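Local structure of putative nisin-resistance protein (Streptococcus agalactiae 515, 4Y68) at residues Leu40-Gln45 / Ala266-Thr271; Leu119-Pro124 / Asn143-Lys148; Val256-Met261 / Leu270-Val275. The protein is a lipoprotein of peptidase family S41 that probably confers resistance to nisin by recognising and cleaving this lantibiotic peptide. One frame throughout, in Å; residues are numbered along the deposited sequence.

Contact 1: residues Leu40-Gln45 / Ala266-Thr271; sequences LDRVEQ and ARLALT
R42, whose first methylene rests against L268, spends its far end on a polar bond along its own helix: R42 NH1 donates to Q45 OE1 at 2.9 Å, in the carbonyl plane but bent at the hydrogen (133°). The motif is a helix laid on one face of an antiparallel sheet. Helix 40-45 runs nearly along strand 267-271, the two axes 9.1 Å apart at 21°. On the strand, L268 and L270 are alternate residues and so point the same way, toward the helix, whose near surface is made by R42 and V43. Arginine suits the margin of such a contact: R42 CB packs on L268 CD2 at 3.7 Å, while the bend at chi2 (-75°) carries the guanidinium away from the strand segment and onto F260. L270 reaches further in, pressing its CD2 against the helix backbone, 3.2 Å from R42 O and 3.7 Å from V43 CA. V43, a compact apolar residue, suits the buried place beside the two leucines, and W55 and V83 of helices 55-66 and 72-87 also pack on it. Its CG2 methyl lies 4.2 Å from L270 CD1 and 4.3 Å from L268 CD2, in loose contact with both.

Contact 2: residues Leu119-Pro124 / Asn143-Lys148; sequences LLITIP and NILMEK
Strand 119-122 and helix 143-147 run roughly antiparallel, at 155° with their axes 10.9 Å apart, as expected of the first strand and the helix of a beta-alpha-beta unit. The closest CA pairs across the gap are I121 with I144, 8.6 Å apart, and L119 with K148, so the space between the backbones is bridged by side chains alone. L119 and I121, alternate strand residues, both turn toward the helix. I144 answers them with its branch methyl CG2, which lies anti to the backbone N and touches both, the two partners meeting it from directions about a right angle apart: it is 3.8 Å from L119 CD1 and only 3.4 Å from I121 CD1, tighter than usual for two carbons. The two isoleucine side chains lie alongside each other, pointing opposite ways, and the beta-branched shape of I144 lets one methyl serve both partners. The tip of I121 also touches L145, with CD1 3.9 Å from L145 CD2. K148 lends only its aliphatic base, K148 CB meeting L119 CD1 at 3.8 Å, while its chain, bent at chi2 (-65°), leads the amine away; a lysine thus fits the margin of an apolar layer. In the mixed sheet, strand 118-122 lies between strands 110-113 and 152-156. Y111 of the former packs on I121, I144 and K148, whereas L153 of the latter packs on L119 and L145.

Contact 3: residues Val256-Met261 / Leu270-Val275; sequences VNETFM and LTTGIV
Backbone hydrogen bonds join V256-M261 to L270-V275 as the two arms of a beta hairpin interrupted by a classic bulge. E258 and L270 form a hydrogen-bonded pair, with E258 N to L270 O and L270 N to E258 O both 2.8 Å. At the bulge T272 and G273 both face V256: V256 O takes a nearly straight bond from T272 N (2.9 Å, 173°) and a weak one from G273 N, while V256 N donates to G273 O. Lacking a side chain, G273 suits this close place opposite V256. Among the side chains, T271 OG1 donates to N257 OD1 at 2.7 Å, from 28° out of the carbonyl plane, and is also bonded to S91 OG; N257 ND2 bonds H90 O. E258 extends across T272, whose OG1, set between backbone N and carbonyl carbon (chi1 60°), lies 3.2 Å from E258 CG; the carboxylate forms a salt bridge with R46. Apolar contacts lie at either end: V256 CG2 meets V275 CG2 at 3.9 Å, and the F260 ring edge touches L270 CB through CE2 at 4.0 Å. Helix 32-46 reaches this hairpin through R46 on L270 and T272, while F182 and Y184 of strand 180-185 pack on V256.

In the fold
Contacts 1 and 3 are neighbours, their centres 8 Å apart, and share L270 and T271 on strand 267-276. In contact 3 this strand pairs with 256-261 within the antiparallel sheet; in contact 1 it receives helix 32-46, which comes from near the start of the modelled chain. Contact 2 belongs to the separate mixed sheet, its centre 37 Å from that of contact 1 and 30 Å from that of contact 3. Along the chain, helix 40-45 comes first, then both halves of contact 2, then the hairpin, whose second strand returns to the helix. Helix 32-46, early in the chain, is thus tied to a strand late in the S41 region, which includes strands of both sheets.

Contact 1: residues Leu40-Gln45 / Ala266-Thr271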
loop_
_atom_site.group_PDB
_atom_site.type_symbol
_atom_site.label_atom_id
_atom_site.label_comp_id
_atom_site.label_asym_id
_atom_site.label_seq_id
_atom_site.Cartn_x
_atom_site.Cartn_y
_atom_site.Cartn_z
ATOM N N LEU A 40 -15.205 -11.589 12.858
ATOM C CA LEU A 40 -14.355 -12.228 13.857
ATOM C C LEU A 40 -13.701 -13.496 13.292
ATOM O O LEU A 40 -12.510 -13.729 13.512
ATOM C CB LEU A 40 -15.164 -12.530 15.135
ATOM C CG LEU A 40 -15.681 -11.290 15.888
ATOM C CD1 LEU A 40 -16.565 -11.679 17.070
ATOM C CD2 LEU A 40 -14.523 -10.380 16.375
ATOM N N ASP A 41 -14.456 -14.294 12.538
ATOM C CA ASP A 41 -13.884 -15.471 11.890
ATOM C C ASP A 41 -12.697 -15.107 10.974
ATOM O O ASP A 41 -11.643 -15.745 11.035
ATOM C CB ASP A 41 -14.955 -16.213 11.071
ATOM C CG ASP A 41 -15.967 -16.958 11.945
ATOM O OD1 ASP A 41 -15.647 -17.334 13.092
ATOM O OD2 ASP A 41 -17.089 -17.184 11.472
ATOM N N ARG A 42 -12.867 -14.089 10.129
ATOM C CA ARG A 42 -11.801 -13.668 9.214
ATOM C C ARG A 42 -10.589 -13.197 9.966
ATOM O O ARG A 42 -9.459 -13.549 9.631
ATOM C CB ARG A 42 -12.258 -12.527 8.304
ATOM C CG ARG A 42 -13.139 -12.942 7.195
ATOM C CD ARG A 42 -12.368 -13.654 6.087
ATOM N NE ARG A 42 -13.303 -13.968 5.014
ATOM C CZ ARG A 42 -13.167 -14.974 4.163
ATOM N NH1 ARG A 42 -12.110 -15.782 4.240
ATOM N NH2 ARG A 42 -14.095 -15.171 3.235
ATOM N N VAL A 43 -10.836 -12.372 10.979
ATOM C CA VAL A 43 -9.753 -11.838 11.782
ATOM C C VAL A 43 -8.973 -12.981 12.395
ATOM O O VAL A 43 -7.741 -13.016 12.297
ATOM C CB VAL A 43 -10.275 -10.892 12.867
ATOM C CG1 VAL A 43 -9.156 -10.539 13.852
ATOM C CG2 VAL A 43 -10.851 -9.645 12.223
ATOM N N GLU A 44 -9.686 -13.940 12.986
ATOM C CA GLU A 44 -9.015 -15.094 13.561
ATOM C C GLU A 44 -8.278 -15.912 12.477
ATOM O O GLU A 44 -7.163 -16.412 12.699
ATOM C CB GLU A 44 -10.005 -15.986 14.337
ATOM C CG GLU A 44 -9.347 -17.244 14.879
ATOM C CD GLU A 44 -9.917 -17.765 16.212
ATOM O OE1 GLU A 44 -10.615 -17.035 16.974
ATOM O OE2 GLU A 44 -9.634 -18.945 16.512
ATOM N N GLN A 45 -8.874 -16.026 11.299
ATOM C CA GLN A 45 -8.303 -16.892 10.261
ATOM C C GLN A 45 -6.984 -16.345 9.677
ATOM O O GLN A 45 -6.098 -17.124 9.309
ATOM C CB GLN A 45 -9.334 -17.124 9.129
ATOM C CG GLN A 45 -8.789 -17.899 7.892
ATOM C CD GLN A 45 -9.773 -17.973 6.689
ATOM O OE1 GLN A 45 -10.166 -16.953 6.115
ATOM N NE2 GLN A 45 -10.160 -19.194 6.316
ATOM N N ALA A 266 -19.324 -2.805 2.964
ATOM C CA ALA A 266 -18.247 -2.408 3.854
ATOM C C ALA A 266 -17.030 -3.295 3.564
ATOM O O ALA A 266 -17.181 -4.392 3.037
ATOM C CB ALA A 266 -18.685 -2.508 5.300
ATOM N N ARG A 267 -15.842 -2.805 3.891
ATOM C CA ARG A 267 -14.597 -3.560 3.701
ATOM C C ARG A 267 -13.837 -3.819 4.992
ATOM O O ARG A 267 -13.592 -2.896 5.766
ATOM C CB ARG A 267 -13.650 -2.817 2.761
ATOM C CG ARG A 267 -14.178 -2.528 1.410
ATOM C CD ARG A 267 -13.014 -2.078 0.522
ATOM N NE ARG A 267 -13.438 -1.816 -0.850
ATOM C CZ ARG A 267 -12.721 -1.115 -1.726
ATOM N NH1 ARG A 267 -11.540 -0.611 -1.366
ATOM N NH2 ARG A 267 -13.188 -0.919 -2.962
ATOM N N LEU A 268 -13.437 -5.064 5.206
ATOM C CA LEU A 268 -12.492 -5.395 6.254
ATOM C C LEU A 268 -11.089 -5.423 5.658
ATOM O O LEU A 268 -10.778 -6.304 4.865
ATOM C CB LEU A 268 -12.836 -6.742 6.903
ATOM C CG LEU A 268 -11.764 -7.387 7.808
ATOM C CD1 LEU A 268 -11.511 -6.593 9.080
ATOM C CD2 LEU A 268 -12.112 -8.840 8.165
ATOM N N ALA A 269 -10.270 -4.434 6.022
ATOM C CA ALA A 269 -8.850 -4.421 5.714
ATOM C C ALA A 269 -8.073 -5.119 6.827
ATOM O O ALA A 269 -7.923 -4.577 7.910
ATOM C CB ALA A 269 -8.351 -3.000 5.544
ATOM N N LEU A 270 -7.555 -6.303 6.543
ATOM C CA LEU A 270 -6.956 -7.163 7.575
ATOM C C LEU A 270 -5.461 -7.417 7.351
ATOM O O LEU A 270 -5.056 -7.827 6.262
ATOM C CB LEU A 270 -7.706 -8.504 7.625
ATOM C CG LEU A 270 -7.286 -9.521 8.684
ATOM C CD1 LEU A 270 -7.350 -8.881 10.072
ATOM C CD2 LEU A 270 -8.197 -10.742 8.635
ATOM N N THR A 271 -4.643 -7.203 8.381
ATOM C CA THR A 271 -3.204 -7.380 8.233
ATOM C C THR A 271 -2.847 -8.853 8.307
ATOM O O THR A 271 -3.243 -9.547 9.247
ATOM C CB THR A 271 -2.444 -6.596 9.304
ATOM O OG1 THR A 271 -2.809 -5.213 9.209
ATOM C CG2 THR A 271 -0.951 -6.746 9.120
#

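Contact 2: residues Leu119-Pro124 / Asn143-Lys148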
loop_
_atom_site.group_PDB
_atom_site.type_symbol
_atom_site.label_atom_id
_atom_site.label_comp_id
_atom_site.label_asym_id
_atom_site.label_seq_id
_atom_site.Cartn_x
_atom_site.Cartn_y
_atom_site.Cartn_z
ATOM N N LEU A 119 14.013 15.540 -13.666
ATOM C CA LEU A 119 12.561 15.666 -13.528
ATOM C C LEU A 119 12.157 15.397 -12.080
ATOM O O LEU A 119 12.699 14.499 -11.433
ATOM C CB LEU A 119 11.818 14.692 -14.446
ATOM C CG LEU A 119 12.075 14.717 -15.957
ATOM C CD1 LEU A 119 11.038 13.862 -16.686
ATOM C CD2 LEU A 119 12.069 16.140 -16.483
ATOM N N LEU A 120 11.225 16.189 -11.570
ATOM C CA LEU A 120 10.653 15.965 -10.249
ATOM C C LEU A 120 9.280 15.314 -10.408
ATOM O O LEU A 120 8.349 15.949 -10.891
ATOM C CB LEU A 120 10.541 17.278 -9.462
ATOM C CG LEU A 120 9.702 17.234 -8.171
ATOM C CD1 LEU A 120 10.173 16.148 -7.211
ATOM C CD2 LEU A 120 9.713 18.576 -7.463
ATOM N N ILE A 121 9.141 14.049 -10.020
ATOM C CA ILE A 121 7.849 13.394 -10.195
ATOM C C ILE A 121 7.118 13.208 -8.856
ATOM O O ILE A 121 7.639 12.627 -7.911
ATOM C CB ILE A 121 8.007 12.052 -10.916
ATOM C CG1 ILE A 121 8.674 12.270 -12.279
ATOM C CG2 ILE A 121 6.652 11.427 -11.191
ATOM C CD1 ILE A 121 8.942 10.984 -13.045
ATOM N N THR A 122 5.916 13.760 -8.790
ATOM C CA THR A 122 5.021 13.621 -7.655
ATOM C C THR A 122 4.160 12.378 -7.834
ATOM O O THR A 122 3.490 12.218 -8.852
ATOM C CB THR A 122 4.144 14.867 -7.512
ATOM O OG1 THR A 122 4.995 16.006 -7.362
ATOM C CG2 THR A 122 3.214 14.775 -6.314
ATOM N N ILE A 123 4.205 11.489 -6.850
ATOM C CA ILE A 123 3.532 10.199 -6.931
ATOM C C ILE A 123 2.528 10.063 -5.787
ATOM O O ILE A 123 2.902 9.677 -4.690
ATOM C CB ILE A 123 4.569 9.056 -6.883
ATOM C CG1 ILE A 123 5.493 9.136 -8.109
ATOM C CG2 ILE A 123 3.890 7.698 -6.738
ATOM C CD1 ILE A 123 6.851 8.565 -7.866
ATOM N N PRO A 124 1.248 10.400 -6.033
ATOM C CA PRO A 124 0.285 10.559 -4.937
ATOM C C PRO A 124 -0.551 9.327 -4.633
ATOM O O PRO A 124 -0.584 8.387 -5.433
ATOM C CB PRO A 124 -0.630 11.668 -5.456
ATOM C CG PRO A 124 -0.712 11.355 -6.917
ATOM C CD PRO A 124 0.682 10.867 -7.310
ATOM N N ASN A 143 4.422 7.498 -19.452
ATOM C CA ASN A 143 4.772 8.499 -20.456
ATOM C C ASN A 143 5.930 9.362 -20.019
ATOM O O ASN A 143 6.851 9.608 -20.794
ATOM C CB ASN A 143 3.600 9.404 -20.800
ATOM C CG ASN A 143 4.021 10.546 -21.724
ATOM O OD1 ASN A 143 4.514 11.584 -21.269
ATOM N ND2 ASN A 143 3.865 10.342 -23.030
ATOM N N ILE A 144 5.887 9.815 -18.774
ATOM C CA ILE A 144 6.950 10.662 -18.254
ATOM C C ILE A 144 8.285 9.962 -18.313
ATOM O O ILE A 144 9.263 10.543 -18.762
ATOM C CB ILE A 144 6.691 11.094 -16.806
ATOM C CG1 ILE A 144 5.507 12.074 -16.761
ATOM C CG2 ILE A 144 7.978 11.695 -16.206
ATOM C CD1 ILE A 144 5.064 12.437 -15.356
ATOM N N LEU A 145 8.312 8.706 -17.867
ATOM C CA LEU A 145 9.561 7.963 -17.735
ATOM C C LEU A 145 10.100 7.497 -19.089
ATOM O O LEU A 145 11.309 7.454 -19.279
ATOM C CB LEU A 145 9.374 6.755 -16.805
ATOM C CG LEU A 145 9.139 7.055 -15.317
ATOM C CD1 LEU A 145 8.765 5.802 -14.527
ATOM C CD2 LEU A 145 10.351 7.713 -14.702
ATOM N N MET A 146 9.204 7.168 -20.022
ATOM C CA MET A 146 9.611 6.590 -21.307
ATOM C C MET A 146 9.816 7.631 -22.430
ATOM O O MET A 146 10.686 7.457 -23.285
ATOM C CB MET A 146 8.589 5.535 -21.764
ATOM C CG MET A 146 8.553 4.239 -20.908
ATOM S SD MET A 146 10.076 3.244 -20.857
ATOM C CE MET A 146 10.348 2.888 -22.595
ATOM N N GLU A 147 9.036 8.708 -22.420
ATOM C CA GLU A 147 9.069 9.683 -23.508
ATOM C C GLU A 147 9.625 11.068 -23.165
ATOM O O GLU A 147 9.561 11.977 -23.988
ATOM C CB GLU A 147 7.669 9.855 -24.051
ATOM C CG GLU A 147 6.978 8.536 -24.275
ATOM C CD GLU A 147 6.362 8.478 -25.626
ATOM O OE1 GLU A 147 6.863 9.195 -26.510
ATOM O OE2 GLU A 147 5.378 7.739 -25.811
ATOM N N LYS A 148 10.145 11.251 -21.958
ATOM C CA LYS A 148 10.735 12.532 -21.610
ATOM C C LYS A 148 12.236 12.381 -21.562
ATOM O O LYS A 148 12.768 11.275 -21.462
ATOM C CB LYS A 148 10.230 13.057 -20.267
ATOM C CG LYS A 148 8.733 13.335 -20.198
ATOM C CD LYS A 148 8.300 14.461 -21.114
ATOM C CE LYS A 148 6.904 14.926 -20.722
ATOM N NZ LYS A 148 6.302 15.822 -21.728
#

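Contact 3: residues Val256-Met261 / Leu270-Val275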
loop_
_atom_site.group_PDB
_atom_site.type_symbol
_atom_site.label_atom_id
_atom_site.label_comp_id
_atom_site.label_asym_id
_atom_site.label_seq_id
_atom_site.Cartn_x
_atom_site.Cartn_y
_atom_site.Cartn_z
ATOM N N VAL A 256 1.564 -6.188 4.958
ATOM C CA VAL A 256 0.613 -6.506 3.902
ATOM C C VAL A 256 -0.804 -6.711 4.471
ATOM O O VAL A 256 -0.997 -7.404 5.480
ATOM C CB VAL A 256 1.084 -7.749 3.126
ATOM C CG1 VAL A 256 -0.061 -8.346 2.301
ATOM C CG2 VAL A 256 2.287 -7.389 2.242
ATOM N N ASN A 257 -1.796 -6.082 3.853
ATOM C CA ASN A 257 -3.194 -6.362 4.174
ATOM C C ASN A 257 -3.897 -7.162 3.092
ATOM O O ASN A 257 -3.520 -7.115 1.915
ATOM C CB ASN A 257 -3.991 -5.075 4.391
ATOM C CG ASN A 257 -3.568 -4.324 5.636
ATOM O OD1 ASN A 257 -2.884 -4.869 6.507
ATOM N ND2 ASN A 257 -3.971 -3.053 5.719
ATOM N N GLU A 258 -4.926 -7.890 3.506
ATOM C CA GLU A 258 -5.863 -8.494 2.573
ATOM C C GLU A 258 -7.208 -7.851 2.872
ATOM O O GLU A 258 -7.499 -7.533 4.029
ATOM C CB GLU A 258 -5.903 -10.016 2.720
ATOM C CG GLU A 258 -4.519 -10.682 2.583
ATOM C CD GLU A 258 -4.516 -12.187 2.904
ATOM O OE1 GLU A 258 -5.559 -12.720 3.325
ATOM O OE2 GLU A 258 -3.456 -12.842 2.741
ATOM N N THR A 259 -8.013 -7.613 1.841
ATOM C CA THR A 259 -9.231 -6.850 2.040
ATOM C C THR A 259 -10.430 -7.704 1.677
ATOM O O THR A 259 -10.460 -8.319 0.615
ATOM C CB THR A 259 -9.219 -5.545 1.213
ATOM O OG1 THR A 259 -8.152 -4.703 1.674
ATOM C CG2 THR A 259 -10.541 -4.796 1.371
ATOM N N PHE A 260 -11.410 -7.739 2.577
ATOM C CA PHE A 260 -12.570 -8.618 2.450
ATOM C C PHE A 260 -13.842 -7.788 2.313
ATOM O O PHE A 260 -14.135 -6.941 3.165
ATOM C CB PHE A 260 -12.649 -9.571 3.651
ATOM C CG PHE A 260 -11.424 -10.430 3.815
ATOM C CD1 PHE A 260 -11.346 -11.673 3.201
ATOM C CD2 PHE A 260 -10.327 -9.969 4.546
ATOM C CE1 PHE A 260 -10.200 -12.449 3.324
ATOM C CE2 PHE A 260 -9.184 -10.741 4.689
ATOM C CZ PHE A 260 -9.116 -11.978 4.072
ATOM N N MET A 261 -14.556 -7.986 1.207
ATOM C CA MET A 261 -15.789 -7.240 0.951
ATOM C C MET A 261 -16.912 -7.865 1.746
ATOM O O MET A 261 -17.230 -9.039 1.562
ATOM C CB MET A 261 -16.150 -7.224 -0.532
ATOM C CG MET A 261 -14.977 -6.891 -1.451
ATOM S SD MET A 261 -14.188 -5.306 -1.106
ATOM C CE MET A 261 -12.605 -5.542 -1.914
ATOM N N LEU A 270 -7.555 -6.303 6.543
ATOM C CA LEU A 270 -6.956 -7.163 7.575
ATOM C C LEU A 270 -5.461 -7.417 7.351
ATOM O O LEU A 270 -5.056 -7.827 6.262
ATOM C CB LEU A 270 -7.706 -8.504 7.625
ATOM C CG LEU A 270 -7.286 -9.521 8.684
ATOM C CD1 LEU A 270 -7.350 -8.881 10.072
ATOM C CD2 LEU A 270 -8.197 -10.742 8.635
ATOM N N THR A 271 -4.643 -7.203 8.381
ATOM C CA THR A 271 -3.204 -7.380 8.233
ATOM C C THR A 271 -2.847 -8.853 8.307
ATOM O O THR A 271 -3.243 -9.547 9.247
ATOM C CB THR A 271 -2.444 -6.596 9.304
ATOM O OG1 THR A 271 -2.809 -5.213 9.209
ATOM C CG2 THR A 271 -0.951 -6.746 9.120
ATOM N N THR A 272 -2.118 -9.348 7.318
ATOM C CA THR A 272 -1.893 -10.787 7.221
ATOM C C THR A 272 -0.432 -11.142 6.996
ATOM O O THR A 272 -0.058 -12.297 7.063
ATOM C CB THR A 272 -2.722 -11.385 6.083
ATOM O OG1 THR A 272 -2.331 -10.761 4.854
ATOM C CG2 THR A 272 -4.198 -11.116 6.319
ATOM N N GLY A 273 0.393 -10.137 6.742
ATOM C CA GLY A 273 1.774 -10.382 6.375
ATOM C C GLY A 273 2.786 -9.400 6.953
ATOM O O GLY A 273 2.607 -8.179 6.906
ATOM N N ILE A 274 3.829 -9.963 7.544
ATOM C CA ILE A 274 5.029 -9.232 7.915
ATOM C C ILE A 274 5.857 -9.119 6.664
ATOM O O ILE A 274 5.701 -9.942 5.761
ATOM C CB ILE A 274 5.811 -9.956 9.032
ATOM C CG1 ILE A 274 5.253 -9.543 10.380
ATOM C CG2 ILE A 274 7.283 -9.604 8.996
ATOM C CD1 ILE A 274 3.913 -10.039 10.595
ATOM N N VAL A 275 6.738 -8.128 6.600
ATOM C CA VAL A 275 7.390 -7.768 5.344
ATOM C C VAL A 275 8.927 -7.773 5.447
ATOM O O VAL A 275 9.500 -7.423 6.484
ATOM C CB VAL A 275 6.892 -6.376 4.877
ATOM C CG1 VAL A 275 7.848 -5.746 3.899
ATOM C CG2 VAL A 275 5.490 -6.483 4.246
#